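Local coordinates for AB hydrolase-1 domain-containing protein (Parabacteroides distasonis, PDB 4Q34) that probably hydrolyses ester bonds as a member of the alpha/beta hydrolase family, though its substrate has not been established, at residues A[33-38]-A[85-90]; A[55-60]-A[141-146]; A[206-211]-A[228-233]; A[172-177]-A[193-198]. One frame throughout, in Å; residues are numbered along the deposited sequence. Where two conformers were deposited one is given.

Contact 1. Residues A[33-38]-A[85-90]; sequences HAYVFY and LVDQPR
Tyr35 and Asp87 form an antiparallel hydrogen-bonded pair, as do Phe37 and Leu85 two residues on; the strand axes run at 159° to each other. Tyr35 N meets Asp87 O at 2.9 Å, and Leu85 N reaches Phe37 O at 2.8 Å. Val36 and Val86 make the non-hydrogen-bonded pair between them. Their side chains run side by side, CG2 of Val36 lying 4.2 Å from CG2 of Val86, while Ala34 CB presses closer, 3.8 Å from Val86 CG1. Helix 153-167 covers the Val86 side of the sheet. The Tyr35 ring, its CG swung opposite the main-chain N (chi1 164°), stands alongside the Asp87 carboxylate, the planes only 19° apart and CD1 of Tyr35 3.4 Å from OD2 of Asp87. The far ends part company: Tyr35 OH bonds Glu63 of the second subunit, Asp87 OD1 bonds Ser59 N. Beyond Ala34 the ladder gives way to looser joining. His33 O touches Pro89 CA at 3.2 Å through a CA-H...O contact, and a single bound water, 2.8 Å from His33 O, bridges it to Arg90 N where Pro89 has no N-H to offer. Strand 28-41 thus runs against strand 83-87, itself parallel to strand 49-52: it is the antiparallel strand beside the parallel core, as the second strand is in the alpha/beta hydrolase fold.

Contact 2. Residues A[55-60]-A[141-146]; sequences VGQFSK and FRQMTP
A bend at chi2 (-78°) turns the Gln57 amide back, and Gln143 answers with CG between its own backbone N and carbonyl carbon (chi1 76°), so that the two amides meet. NE2 of Gln143, with its partner in its amide plane, donates to OE1 of Gln57 at 2.8 Å, although the amide planes are 61° apart. That same Gln57 OE1 holds a water at 2.8 Å, which accepts from Phe58 N and also bonds Gln143 O. Without the Gln57 amide, as with an alanine here, Gln143 NE2 would probably lose its acceptor and the shared water one ligand. Backbone pairing adds Thr145 N to Gly56 O, 2.9 Å. Carbon atoms also pack: Phe58 CD1 lies 3.7 Å from Thr145 CG2, and Lys60 CG 3.5 Å from Gln143 CB. Lys60 NZ itself bonds Thr64 O, and a second water links it to Gln143 OE1. The contact ties the loop after strand 49-52, which in this family usually supplies part of the oxyanion hole, to the end of helix 134-142. The Gln57-Gln143 pair and its water join them through directional bonds between uncharged groups, with Lys60 the charged exception.

Contact 3. Residues A[206-211]-A[228-233]; sequences FPEGQL and EVPMSV
Three hydrogen bonds join 206-211 to 228-233, two of them between backbones. Val229 N donates to Phe206 O at 2.8 Å, and Glu208 N returns to Val229 O at 3.0 Å. Around them, CA-H...O contacts run from Glu228 CA to Phe206 O and from Pro207 CA to Val229 O. The third bond uses a side chain: OE2 of Glu228 receives Gly209 N at 2.7 Å with an N-H...O angle of 176°. Glu228 gets there by an extended chain, its CG anti to the carbonyl carbon (chi1 -74°), laid along the Glu208 backbone. Its target is a type II turn from Pro207 to Gln210, where Gly209 takes a positive phi that suits glycine. Strands 204-207 and 226-229 form a two-stranded parallel sheet, separate from the central one, within the excursion between strands 192-198 and 242-246. Helix 257-277 packs on it, with Trp272 meeting Phe206 edge-to-face. Among apolar contacts, the bent selenomethionine Met231 brings CE over to Pro207 CB, 3.8 Å, and the Leu211 and Glu228 side chains cross at roughly a right angle, CD2 of Leu211 4.0 Å from CG of Glu228. CG of Glu208 lies 3.4 Å from Val229 O, bringing the carboxylate over the Val229-Pro230 peptide. Water supplies the remaining links at this exposed surface: one connects Glu208 OE1 to Met231 N, in the first turn of the short helix that has Pro230 at its N-cap position, another joins Glu208 OE2 to Glu228 O, and a third joins Glu228 OE2 to Leu211 N.

Contact 4. Residues A[172-177]-A[193-198]; sequences FITHSQ and KAIASY
Strands 172-175 and 193-198 run parallel, their axes 4.6 Å apart and 18° from exact alignment, with Phe172, Ile173, Thr174 and His175 opposite Ile195, Ala196, Ser197 and Tyr198. Five backbone bonds alternate across the pair; Phe172 N to Ala194 O, 3.0 Å, is practically straight, and Ser176 N extends the ladder past the strand by bonding Tyr198 O, also at 3.0 Å. On one side of the sheet the hydroxyls of Thr174 and Ser197 meet, OG1 to OG 2.8 Å. Thr174 places OG1 between its backbone N and carbonyl carbon (chi1 70°), which brings it to the Ser197 oxygen and lays its CG2 over the centre of the Phe172 ring. The other side begins with apolar packing: in one of its two conformers Ile173 rests CD1 3.8 Å from Ala196 CB, and its CG2 comes in plane at the edge of the Tyr198 ring, 3.9 Å from CE2. Helix 306-319 covers Ala196 and Tyr198 there. The His175 ring also approaches edge-on, CD2 lying 3.2 Å from Tyr198 O, while its NE2 bonds His298 O. The strands belong to a beta-alpha-beta crossover through helix 178-185. Ser176, with positive phi at the sharp turn between strand and helix, is consistent with the nucleophile elbow of this family. Chemically, the two buried hydroxyls share one hydrogen bond, and Tyr198 O grips Ser176 N, which probably steadies the backbone at the presumed nucleophile.

Contacts 1 and 4 lie on the same central sheet, about 15 Å apart between centres, with strand 49-52 between strands 83-87 and 170-175. Contact 2 stands about 13 Å from contact 1 between centres and touches it through Asp87; their segments alternate along the chain. It also reaches contact 4, Val55 N probably bonding Gln177 OE1 in one of the Gln177 conformers, so the loop after strand 49-52 is tied to the strand-helix turn after strand 170-175, consistent with a shared active-site region. Both contacts 1 and 2 adjoin the second subunit. Contact 3 follows strand 192-198 in sequence but sits about 21 Å from contact 4 between centres, away from that region.

Contact 1. Residues A[33-38]-A[85-90]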
loop_
_atom_site.group_PDB
_atom_site.type_symbol
_atom_site.label_atom_id
_atom_site.label_comp_id
_atom_site.label_asym_id
_atom_site.label_seq_id
_atom_site.Cartn_x
_atom_site.Cartn_y
_atom_site.Cartn_z
ATOM N N HIS A 33 5.872 6.073 10.691
ATOM C CA HIS A 33 6.842 5.404 9.813
ATOM C C HIS A 33 6.376 5.583 8.386
ATOM O O HIS A 33 5.201 5.917 8.114
ATOM C CB HIS A 33 6.890 3.909 10.136
ATOM C CG HIS A 33 5.521 3.306 10.233
ATOM N ND1 HIS A 33 4.776 3.370 11.389
ATOM C CD2 HIS A 33 4.711 2.738 9.297
ATOM C CE1 HIS A 33 3.586 2.832 11.171
ATOM N NE2 HIS A 33 3.527 2.438 9.913
ATOM N N ALA A 34 7.270 5.317 7.449
ATOM C CA ALA A 34 6.884 5.120 6.050
ATOM C C ALA A 34 6.743 3.625 5.828
ATOM O O ALA A 34 7.347 2.816 6.582
ATOM C CB ALA A 34 7.957 5.678 5.116
ATOM N N TYR A 35 6.019 3.259 4.761
ATOM C CA TYR A 35 5.950 1.897 4.291
ATOM C C TYR A 35 6.721 1.812 2.978
ATOM O O TYR A 35 6.618 2.701 2.154
ATOM C CB TYR A 35 4.521 1.430 4.073
ATOM C CG TYR A 35 4.401 0.165 3.233
ATOM C CD1 TYR A 35 4.271 0.249 1.872
ATOM C CD2 TYR A 35 4.391 -1.092 3.811
ATOM C CE1 TYR A 35 4.131 -0.890 1.081
ATOM C CE2 TYR A 35 4.260 -2.249 3.040
ATOM C CZ TYR A 35 4.117 -2.138 1.664
ATOM O OH TYR A 35 3.994 -3.253 0.866
ATOM N N VAL A 36 7.508 0.760 2.819
ATOM C CA VAL A 36 8.369 0.600 1.650
ATOM C C VAL A 36 8.183 -0.783 1.025
ATOM O O VAL A 36 8.194 -1.795 1.718
ATOM C CB VAL A 36 9.852 0.750 2.081
ATOM C CG1 VAL A 36 10.774 0.605 0.868
ATOM C CG2 VAL A 36 10.040 2.063 2.802
ATOM N N PHE A 37 8.034 -0.833 -0.297
ATOM C CA PHE A 37 8.096 -2.106 -1.016
ATOM C C PHE A 37 9.275 -1.992 -1.965
ATOM O O PHE A 37 9.415 -0.974 -2.647
ATOM C CB PHE A 37 6.805 -2.349 -1.802
ATOM C CG PHE A 37 6.827 -3.613 -2.607
ATOM C CD1 PHE A 37 6.527 -4.838 -2.046
ATOM C CD2 PHE A 37 7.119 -3.563 -3.970
ATOM C CE1 PHE A 37 6.552 -6.016 -2.817
ATOM C CE2 PHE A 37 7.132 -4.729 -4.737
ATOM C CZ PHE A 37 6.840 -5.948 -4.166
ATOM N N TYR A 38 10.120 -3.021 -2.031
ATOM C CA TYR A 38 11.325 -2.932 -2.820
ATOM C C TYR A 38 11.519 -4.173 -3.664
ATOM O O TYR A 38 11.079 -5.270 -3.319
ATOM C CB TYR A 38 12.574 -2.684 -1.943
ATOM C CG TYR A 38 13.023 -3.941 -1.214
ATOM C CD1 TYR A 38 12.452 -4.303 0.007
ATOM C CD2 TYR A 38 13.957 -4.809 -1.787
ATOM C CE1 TYR A 38 12.821 -5.471 0.655
ATOM C CE2 TYR A 38 14.326 -5.972 -1.143
ATOM C CZ TYR A 38 13.750 -6.303 0.066
ATOM O OH TYR A 38 14.148 -7.467 0.695
ATOM N N LEU A 85 9.757 1.679 -3.592
ATOM C CA LEU A 85 8.533 2.491 -3.682
ATOM C C LEU A 85 8.057 2.776 -2.258
ATOM O O LEU A 85 7.975 1.851 -1.442
ATOM C CB LEU A 85 7.428 1.740 -4.454
ATOM C CG LEU A 85 7.462 1.632 -6.001
ATOM C CD1 LEU A 85 6.063 1.580 -6.580
ATOM C CD2 LEU A 85 8.228 2.761 -6.679
ATOM N N VAL A 86 7.659 4.021 -1.972
ATOM C CA VAL A 86 7.375 4.400 -0.604
ATOM C C VAL A 86 5.969 4.996 -0.498
ATOM O O VAL A 86 5.540 5.743 -1.403
ATOM C CB VAL A 86 8.444 5.429 -0.105
ATOM C CG1 VAL A 86 8.172 5.811 1.347
ATOM C CG2 VAL A 86 9.883 4.884 -0.303
ATOM N N ASP A 87 5.272 4.670 0.602
ATOM C CA ASP A 87 4.156 5.447 1.110
ATOM C C ASP A 87 4.692 6.187 2.353
ATOM O O ASP A 87 5.125 5.575 3.341
ATOM C CB ASP A 87 3.013 4.582 1.510
ATOM C CG ASP A 87 2.486 3.735 0.365
ATOM O OD1 ASP A 87 2.409 4.169 -0.806
ATOM O OD2 ASP A 87 2.073 2.583 0.671
ATOM N N GLN A 88 4.735 7.506 2.249
ATOM C CA GLN A 88 5.314 8.339 3.254
ATOM C C GLN A 88 4.450 8.270 4.496
ATOM O O GLN A 88 3.318 7.816 4.432
ATOM C CB GLN A 88 5.475 9.781 2.743
ATOM C CG GLN A 88 4.215 10.624 2.870
ATOM C CD GLN A 88 4.236 11.963 2.182
ATOM O OE1 GLN A 88 5.235 12.403 1.587
ATOM N NE2 GLN A 88 3.081 12.653 2.267
ATOM N N PRO A 89 5.009 8.672 5.655
ATOM C CA PRO A 89 4.235 8.750 6.917
ATOM C C PRO A 89 2.846 9.338 6.707
ATOM O O PRO A 89 2.682 10.343 6.011
ATOM C CB PRO A 89 5.093 9.666 7.778
ATOM C CG PRO A 89 6.474 9.381 7.318
ATOM C CD PRO A 89 6.287 9.367 5.810
ATOM N N ARG A 90 1.875 8.706 7.359
ATOM C CA ARG A 90 0.465 9.136 7.392
ATOM C C ARG A 90 -0.291 8.961 6.080
ATOM O O ARG A 90 -1.345 9.527 5.920
ATOM C CB ARG A 90 0.353 10.590 7.863
ATOM C CG ARG A 90 1.097 10.829 9.155
ATOM C CD ARG A 90 1.203 12.310 9.522
ATOM N NE ARG A 90 1.893 12.443 10.804
ATOM C CZ ARG A 90 2.303 13.596 11.346
ATOM N NH1 ARG A 90 2.097 14.757 10.715
ATOM N NH2 ARG A 90 2.897 13.587 12.545
HETATM O O HOH W 1 2.899 6.689 9.484
#

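Contact 2. Residues A[55-60]-A[141-146]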
loop_
_atom_site.group_PDB
_atom_site.type_symbol
_atom_site.label_atom_id
_atom_site.label_comp_id
_atom_site.label_asym_id
_atom_site.label_seq_id
_atom_site.Cartn_x
_atom_site.Cartn_y
_atom_site.Cartn_z
ATOM N N VAL A 55 1.272 15.129 -2.807
ATOM C CA VAL A 55 0.127 15.224 -1.921
ATOM C C VAL A 55 -1.055 14.432 -2.495
ATOM O O VAL A 55 -1.237 14.364 -3.736
ATOM C CB VAL A 55 -0.298 16.675 -1.689
ATOM C CG1 VAL A 55 -0.935 17.262 -2.947
ATOM C CG2 VAL A 55 -1.260 16.794 -0.517
ATOM N N GLY A 56 -1.835 13.827 -1.625
ATOM C CA GLY A 56 -3.035 13.071 -2.012
ATOM C C GLY A 56 -2.787 11.753 -2.736
ATOM O O GLY A 56 -3.744 11.107 -3.125
ATOM N N GLN A 57 -1.516 11.350 -2.911
ATOM C CA GLN A 57 -1.128 10.214 -3.742
ATOM C C GLN A 57 -0.341 9.242 -2.869
ATOM O O GLN A 57 -0.008 9.547 -1.701
ATOM C CB GLN A 57 -0.239 10.692 -4.883
ATOM C CG GLN A 57 -0.936 11.666 -5.854
ATOM C CD GLN A 57 -1.873 10.988 -6.846
ATOM O OE1 GLN A 57 -1.558 9.935 -7.416
ATOM N NE2 GLN A 57 -2.989 11.645 -7.137
ATOM N N PHE A 58 0.036 8.133 -3.474
ATOM C CA PHE A 58 0.879 7.155 -2.770
ATOM C C PHE A 58 1.827 6.529 -3.776
ATOM O O PHE A 58 2.123 7.122 -4.832
ATOM C CB PHE A 58 0.020 6.177 -1.917
ATOM C CG PHE A 58 -0.900 5.272 -2.698
ATOM C CD1 PHE A 58 -2.142 5.715 -3.173
ATOM C CD2 PHE A 58 -0.535 3.931 -2.991
ATOM C CE1 PHE A 58 -3.015 4.860 -3.859
ATOM C CE2 PHE A 58 -1.411 3.105 -3.690
ATOM C CZ PHE A 58 -2.617 3.573 -4.185
ATOM N N SER A 59 2.371 5.371 -3.429
ATOM C CA SER A 59 3.314 4.703 -4.303
ATOM C C SER A 59 2.775 4.475 -5.712
ATOM O O SER A 59 3.575 4.348 -6.637
ATOM C CB SER A 59 3.703 3.359 -3.684
ATOM O OG SER A 59 2.591 2.506 -3.545
ATOM N N LYS A 60 1.449 4.350 -5.868
ATOM C CA LYS A 60 0.805 4.160 -7.171
ATOM C C LYS A 60 1.200 5.192 -8.238
ATOM O O LYS A 60 1.195 4.873 -9.429
ATOM C CB LYS A 60 -0.717 4.119 -6.950
ATOM C CG LYS A 60 -1.630 3.851 -8.119
ATOM C CD LYS A 60 -1.246 2.717 -9.000
ATOM C CE LYS A 60 -2.454 1.988 -9.569
ATOM N NZ LYS A 60 -2.426 1.922 -11.019
ATOM N N PHE A 141 -8.680 8.799 -10.369
ATOM C CA PHE A 141 -9.200 9.331 -9.115
ATOM C C PHE A 141 -9.009 8.379 -7.936
ATOM O O PHE A 141 -8.800 8.819 -6.818
ATOM C CB PHE A 141 -10.634 9.766 -9.202
ATOM C CG PHE A 141 -10.861 10.882 -10.197
ATOM C CD1 PHE A 141 -10.028 11.991 -10.215
ATOM C CD2 PHE A 141 -11.920 10.823 -11.051
ATOM C CE1 PHE A 141 -10.283 13.034 -11.110
ATOM C CE2 PHE A 141 -12.170 11.852 -11.956
ATOM C CZ PHE A 141 -11.335 12.942 -11.983
ATOM N N ARG A 142 -9.036 7.077 -8.222
ATOM C CA ARG A 142 -8.906 6.073 -7.167
ATOM C C ARG A 142 -7.471 5.816 -6.753
ATOM O O ARG A 142 -7.265 5.090 -5.767
ATOM C CB ARG A 142 -9.558 4.761 -7.596
ATOM C CG ARG A 142 -11.061 4.934 -7.789
ATOM C CD ARG A 142 -11.750 3.603 -8.117
ATOM N NE ARG A 142 -13.156 3.730 -8.443
ATOM C CZ ARG A 142 -14.123 3.935 -7.583
ATOM N NH1 ARG A 142 -13.883 3.991 -6.276
ATOM N NH2 ARG A 142 -15.369 4.034 -8.016
ATOM N N GLN A 143 -6.487 6.403 -7.431
ATOM C CA GLN A 143 -5.107 6.363 -6.916
ATOM C C GLN A 143 -4.802 7.474 -5.872
ATOM O O GLN A 143 -3.671 7.597 -5.373
ATOM C CB GLN A 143 -4.085 6.359 -8.055
ATOM C CG GLN A 143 -3.858 7.668 -8.753
ATOM C CD GLN A 143 -2.781 7.550 -9.835
ATOM O OE1 GLN A 143 -2.833 6.651 -10.674
ATOM N NE2 GLN A 143 -1.814 8.461 -9.810
HETATM N N MSE A 144 -5.828 8.259 -5.518
HETATM C CA MSE A 144 -5.706 9.218 -4.434
HETATM C C MSE A 144 -6.010 8.509 -3.136
HETATM O O MSE A 144 -6.808 7.556 -3.095
HETATM C CB MSE A 144 -6.684 10.369 -4.667
HETATM C CG MSE A 144 -6.446 11.081 -5.980
HETATM SE SE MSE A 144 -7.854 12.398 -6.203
HETATM C CE MSE A 144 -6.959 13.301 -7.718
ATOM N N THR A 145 -5.360 8.947 -2.067
ATOM C CA THR A 145 -5.595 8.409 -0.716
ATOM C C THR A 145 -5.316 9.555 0.271
ATOM O O THR A 145 -4.464 10.386 0.004
ATOM C CB THR A 145 -4.741 7.130 -0.478
ATOM O OG1 THR A 145 -5.323 6.335 0.538
ATOM C CG2 THR A 145 -3.329 7.415 -0.129
ATOM N N PRO A 146 -6.014 9.597 1.433
ATOM C CA PRO A 146 -5.909 10.726 2.332
ATOM C C PRO A 146 -4.713 10.675 3.282
ATOM O O PRO A 146 -4.109 9.621 3.480
ATOM C CB PRO A 146 -7.240 10.694 3.088
ATOM C CG PRO A 146 -7.569 9.214 3.120
ATOM C CD PRO A 146 -7.132 8.699 1.798
HETATM O O HOH W 2 -1.027 7.544 -6.085
HETATM O O HOH W 3 -4.152 4.630 -11.433
#

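Contact 3. Residues A[206-211]-A[228-233]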
loop_
_atom_site.group_PDB
_atom_site.type_symbol
_atom_site.label_atom_id
_atom_site.label_comp_id
_atom_site.label_asym_id
_atom_site.label_seq_id
_atom_site.Cartn_x
_atom_site.Cartn_y
_atom_site.Cartn_z
ATOM N N PHE A 206 16.092 29.350 -0.645
ATOM C CA PHE A 206 17.014 30.378 -1.076
ATOM C C PHE A 206 17.771 30.963 0.131
ATOM O O PHE A 206 17.250 30.931 1.266
ATOM C CB PHE A 206 16.242 31.493 -1.766
ATOM C CG PHE A 206 15.660 31.099 -3.087
ATOM C CD1 PHE A 206 14.407 30.547 -3.167
ATOM C CD2 PHE A 206 16.369 31.326 -4.247
ATOM C CE1 PHE A 206 13.856 30.204 -4.394
ATOM C CE2 PHE A 206 15.843 30.941 -5.480
ATOM C CZ PHE A 206 14.581 30.403 -5.549
ATOM N N PRO A 207 18.967 31.540 -0.099
ATOM C CA PRO A 207 19.675 32.181 0.988
ATOM C C PRO A 207 18.912 33.365 1.527
ATOM O O PRO A 207 18.257 34.087 0.772
ATOM C CB PRO A 207 20.977 32.686 0.361
ATOM C CG PRO A 207 21.045 32.116 -0.987
ATOM C CD PRO A 207 19.670 31.668 -1.386
ATOM N N GLU A 208 19.001 33.547 2.837
ATOM C CA GLU A 208 18.386 34.664 3.508
ATOM C C GLU A 208 18.838 35.937 2.868
ATOM O O GLU A 208 20.031 36.112 2.592
ATOM C CB GLU A 208 18.797 34.639 4.989
ATOM C CG GLU A 208 18.076 33.527 5.730
ATOM C CD GLU A 208 18.761 33.066 7.031
ATOM O OE1 GLU A 208 19.905 33.455 7.278
ATOM O OE2 GLU A 208 18.142 32.266 7.786
ATOM N N GLY A 209 17.879 36.809 2.585
ATOM C CA GLY A 209 18.164 38.078 1.962
ATOM C C GLY A 209 18.248 38.060 0.441
ATOM O O GLY A 209 18.401 39.116 -0.155
ATOM N N GLN A 210 18.131 36.877 -0.173
ATOM C CA GLN A 210 18.269 36.680 -1.614
ATOM C C GLN A 210 17.039 36.023 -2.206
ATOM O O GLN A 210 17.134 35.420 -3.254
ATOM C CB GLN A 210 19.468 35.757 -1.909
ATOM C CG GLN A 210 20.783 36.237 -1.345
ATOM C CD GLN A 210 21.184 37.553 -1.941
ATOM O OE1 GLN A 210 21.074 37.753 -3.150
ATOM N NE2 GLN A 210 21.629 38.466 -1.105
ATOM N N LEU A 211 15.888 36.100 -1.523
ATOM C CA LEU A 211 14.648 35.538 -2.037
ATOM C C LEU A 211 14.230 36.281 -3.321
ATOM O O LEU A 211 13.973 37.504 -3.291
ATOM C CB LEU A 211 13.554 35.667 -0.991
ATOM C CG LEU A 211 12.330 34.772 -0.989
ATOM C CD1 LEU A 211 12.686 33.289 -0.994
ATOM C CD2 LEU A 211 11.490 35.094 0.245
ATOM N N GLU A 228 13.441 31.141 3.055
ATOM C CA GLU A 228 14.774 31.632 3.313
ATOM C C GLU A 228 15.459 30.656 4.261
ATOM O O GLU A 228 14.860 30.220 5.258
ATOM C CB GLU A 228 14.729 33.047 3.882
ATOM C CG GLU A 228 14.395 34.103 2.844
ATOM C CD GLU A 228 14.345 35.504 3.437
ATOM O OE1 GLU A 228 13.379 35.788 4.166
ATOM O OE2 GLU A 228 15.265 36.309 3.196
ATOM N N VAL A 229 16.693 30.285 3.919
ATOM C CA VAL A 229 17.511 29.376 4.742
ATOM C C VAL A 229 18.900 30.001 4.906
ATOM O O VAL A 229 19.313 30.825 4.100
ATOM C CB VAL A 229 17.629 27.974 4.120
ATOM C CG1 VAL A 229 16.251 27.388 3.806
ATOM C CG2 VAL A 229 18.459 27.992 2.837
ATOM N N PRO A 230 19.633 29.627 5.952
ATOM C CA PRO A 230 20.979 30.175 6.079
ATOM C C PRO A 230 21.867 29.798 4.877
ATOM O O PRO A 230 21.646 28.751 4.251
ATOM C CB PRO A 230 21.533 29.485 7.364
ATOM C CG PRO A 230 20.290 29.051 8.102
ATOM C CD PRO A 230 19.292 28.698 7.061
HETATM N N MSE A 231 22.861 30.634 4.611
HETATM C CA MSE A 231 23.754 30.418 3.444
HETATM C C MSE A 231 24.372 29.047 3.525
HETATM O O MSE A 231 24.467 28.354 2.523
HETATM C CB MSE A 231 24.777 31.553 3.360
HETATM C CG MSE A 231 25.774 31.374 2.213
HETATM SE SE MSE A 231 24.814 31.300 0.478
HETATM C CE MSE A 231 24.773 33.267 0.216
ATOM N N SER A 232 24.806 28.602 4.704
ATOM C CA SER A 232 25.451 27.274 4.755
ATOM C C SER A 232 24.517 26.118 4.418
ATOM O O SER A 232 24.963 25.067 3.930
ATOM C CB SER A 232 26.102 27.033 6.141
ATOM O OG SER A 232 25.110 26.784 7.120
ATOM N N VAL A 233 23.223 26.301 4.646
ATOM C CA VAL A 233 22.218 25.319 4.302
ATOM C C VAL A 233 21.963 25.358 2.780
ATOM O O VAL A 233 21.911 24.319 2.128
ATOM C CB VAL A 233 20.938 25.541 5.120
ATOM C CG1 VAL A 233 19.840 24.626 4.654
ATOM C CG2 VAL A 233 21.238 25.298 6.596
HETATM O O HOH W 4 22.399 33.358 5.873
HETATM O O HOH W 5 15.460 32.110 7.844
HETATM O O HOH W 6 15.165 37.876 0.777
#

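Contact 4. Residues A[172-177]-A[193-198]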
loop_
_atom_site.group_PDB
_atom_site.type_symbol
_atom_site.label_atom_id
_atom_site.label_comp_id
_atom_site.label_asym_id
_atom_site.label_seq_id
_atom_site.Cartn_x
_atom_site.Cartn_y
_atom_site.Cartn_z
ATOM N N PHE A 172 17.333 9.777 -5.230
ATOM C CA PHE A 172 15.997 10.134 -4.761
ATOM C C PHE A 172 15.240 10.725 -5.938
ATOM O O PHE A 172 15.703 11.708 -6.545
ATOM C CB PHE A 172 16.066 11.133 -3.600
ATOM C CG PHE A 172 14.886 11.131 -2.645
ATOM C CD1 PHE A 172 13.895 10.166 -2.660
ATOM C CD2 PHE A 172 14.814 12.112 -1.660
ATOM C CE1 PHE A 172 12.863 10.170 -1.736
ATOM C CE2 PHE A 172 13.778 12.122 -0.726
ATOM C CZ PHE A 172 12.788 11.171 -0.779
ATOM N N ILE A 173 14.132 10.080 -6.283
ATOM C CA ILE A 173 13.272 10.513 -7.395
ATOM C C ILE A 173 11.961 10.970 -6.768
ATOM O O ILE A 173 11.270 10.154 -6.170
ATOM C CB ILE A 173 12.954 9.384 -8.397
ATOM C CG1 ILE A 173 14.212 8.547 -8.701
ATOM C CG2 ILE A 173 12.328 9.962 -9.672
ATOM C CD1 ILE A 173 15.298 9.333 -9.380
ATOM N N THR A 174 11.616 12.249 -6.937
ATOM C CA THR A 174 10.492 12.858 -6.246
ATOM C C THR A 174 9.485 13.463 -7.193
ATOM O O THR A 174 9.760 13.694 -8.383
ATOM C CB THR A 174 10.943 13.924 -5.227
ATOM O OG1 THR A 174 11.457 15.081 -5.888
ATOM C CG2 THR A 174 12.013 13.351 -4.256
ATOM N N HIS A 175 8.302 13.720 -6.638
ATOM C CA HIS A 175 7.207 14.327 -7.373
ATOM C C HIS A 175 6.433 15.342 -6.543
ATOM O O HIS A 175 5.970 15.029 -5.465
ATOM C CB HIS A 175 6.222 13.223 -7.773
ATOM C CG HIS A 175 5.113 13.702 -8.655
ATOM N ND1 HIS A 175 3.826 13.236 -8.550
ATOM C CD2 HIS A 175 5.113 14.576 -9.691
ATOM C CE1 HIS A 175 3.065 13.844 -9.435
ATOM N NE2 HIS A 175 3.832 14.623 -10.174
ATOM N N SER A 176 6.284 16.562 -7.077
ATOM C CA SER A 176 5.386 17.587 -6.536
ATOM C C SER A 176 5.765 17.982 -5.092
ATOM O O SER A 176 6.836 18.536 -4.918
ATOM C CB SER A 176 3.935 17.164 -6.730
ATOM O OG SER A 176 3.127 18.317 -6.709
ATOM N N GLN A 177 4.926 17.704 -4.096
ATOM C CA GLN A 177 5.307 17.975 -2.706
ATOM C C GLN A 177 6.427 17.071 -2.242
ATOM O O GLN A 177 7.118 17.368 -1.267
ATOM C CB GLN A 177 4.113 17.828 -1.790
ATOM C CG GLN A 177 3.025 18.857 -2.079
ATOM C CD GLN A 177 2.162 18.627 -3.342
ATOM O OE1 GLN A 177 2.116 17.544 -3.989
ATOM N NE2 GLN A 177 1.441 19.679 -3.684
ATOM N N LYS A 193 22.727 10.472 -3.294
ATOM C CA LYS A 193 23.767 10.765 -4.277
ATOM C C LYS A 193 23.327 11.820 -5.325
ATOM O O LYS A 193 24.165 12.394 -5.995
ATOM C CB LYS A 193 24.173 9.478 -5.032
ATOM C CG LYS A 193 24.883 8.405 -4.194
ATOM C CD LYS A 193 26.325 8.777 -3.915
ATOM C CE LYS A 193 27.196 8.714 -5.176
ATOM N NZ LYS A 193 28.623 8.900 -4.784
ATOM N N ALA A 194 22.016 11.981 -5.482
ATOM C CA ALA A 194 21.423 12.787 -6.558
ATOM C C ALA A 194 19.943 12.819 -6.342
ATOM O O ALA A 194 19.360 11.934 -5.695
ATOM C CB ALA A 194 21.747 12.244 -7.954
ATOM N N ILE A 195 19.327 13.840 -6.908
ATOM C CA ILE A 195 17.875 13.998 -6.814
ATOM C C ILE A 195 17.348 14.362 -8.195
ATOM O O ILE A 195 17.866 15.312 -8.788
ATOM C CB ILE A 195 17.457 15.117 -5.851
ATOM C CG1 ILE A 195 17.948 14.862 -4.435
ATOM C CG2 ILE A 195 15.942 15.278 -5.860
ATOM C CD1 ILE A 195 17.805 16.044 -3.499
ATOM N N ALA A 196 16.349 13.607 -8.654
ATOM C CA ALA A 196 15.549 13.961 -9.824
ATOM C C ALA A 196 14.141 14.247 -9.342
ATOM O O ALA A 196 13.526 13.394 -8.681
ATOM C CB ALA A 196 15.515 12.829 -10.843
ATOM N N SER A 197 13.598 15.386 -9.732
ATOM C CA SER A 197 12.270 15.770 -9.294
ATOM C C SER A 197 11.357 16.122 -10.451
ATOM O O SER A 197 11.720 16.965 -11.314
ATOM C CB SER A 197 12.347 16.935 -8.293
ATOM O OG SER A 197 11.087 17.165 -7.682
ATOM N N TYR A 198 10.171 15.506 -10.450
ATOM C CA TYR A 198 9.144 15.801 -11.430
ATOM C C TYR A 198 8.187 16.857 -10.867
ATOM O O TYR A 198 7.574 16.641 -9.799
ATOM C CB TYR A 198 8.347 14.546 -11.848
ATOM C CG TYR A 198 9.211 13.618 -12.644
ATOM C CD1 TYR A 198 9.354 13.766 -14.018
ATOM C CD2 TYR A 198 9.974 12.694 -12.003
ATOM C CE1 TYR A 198 10.229 12.979 -14.735
ATOM C CE2 TYR A 198 10.849 11.882 -12.681
ATOM C CZ TYR A 198 10.972 12.018 -14.071
ATOM O OH TYR A 198 11.858 11.239 -14.785
#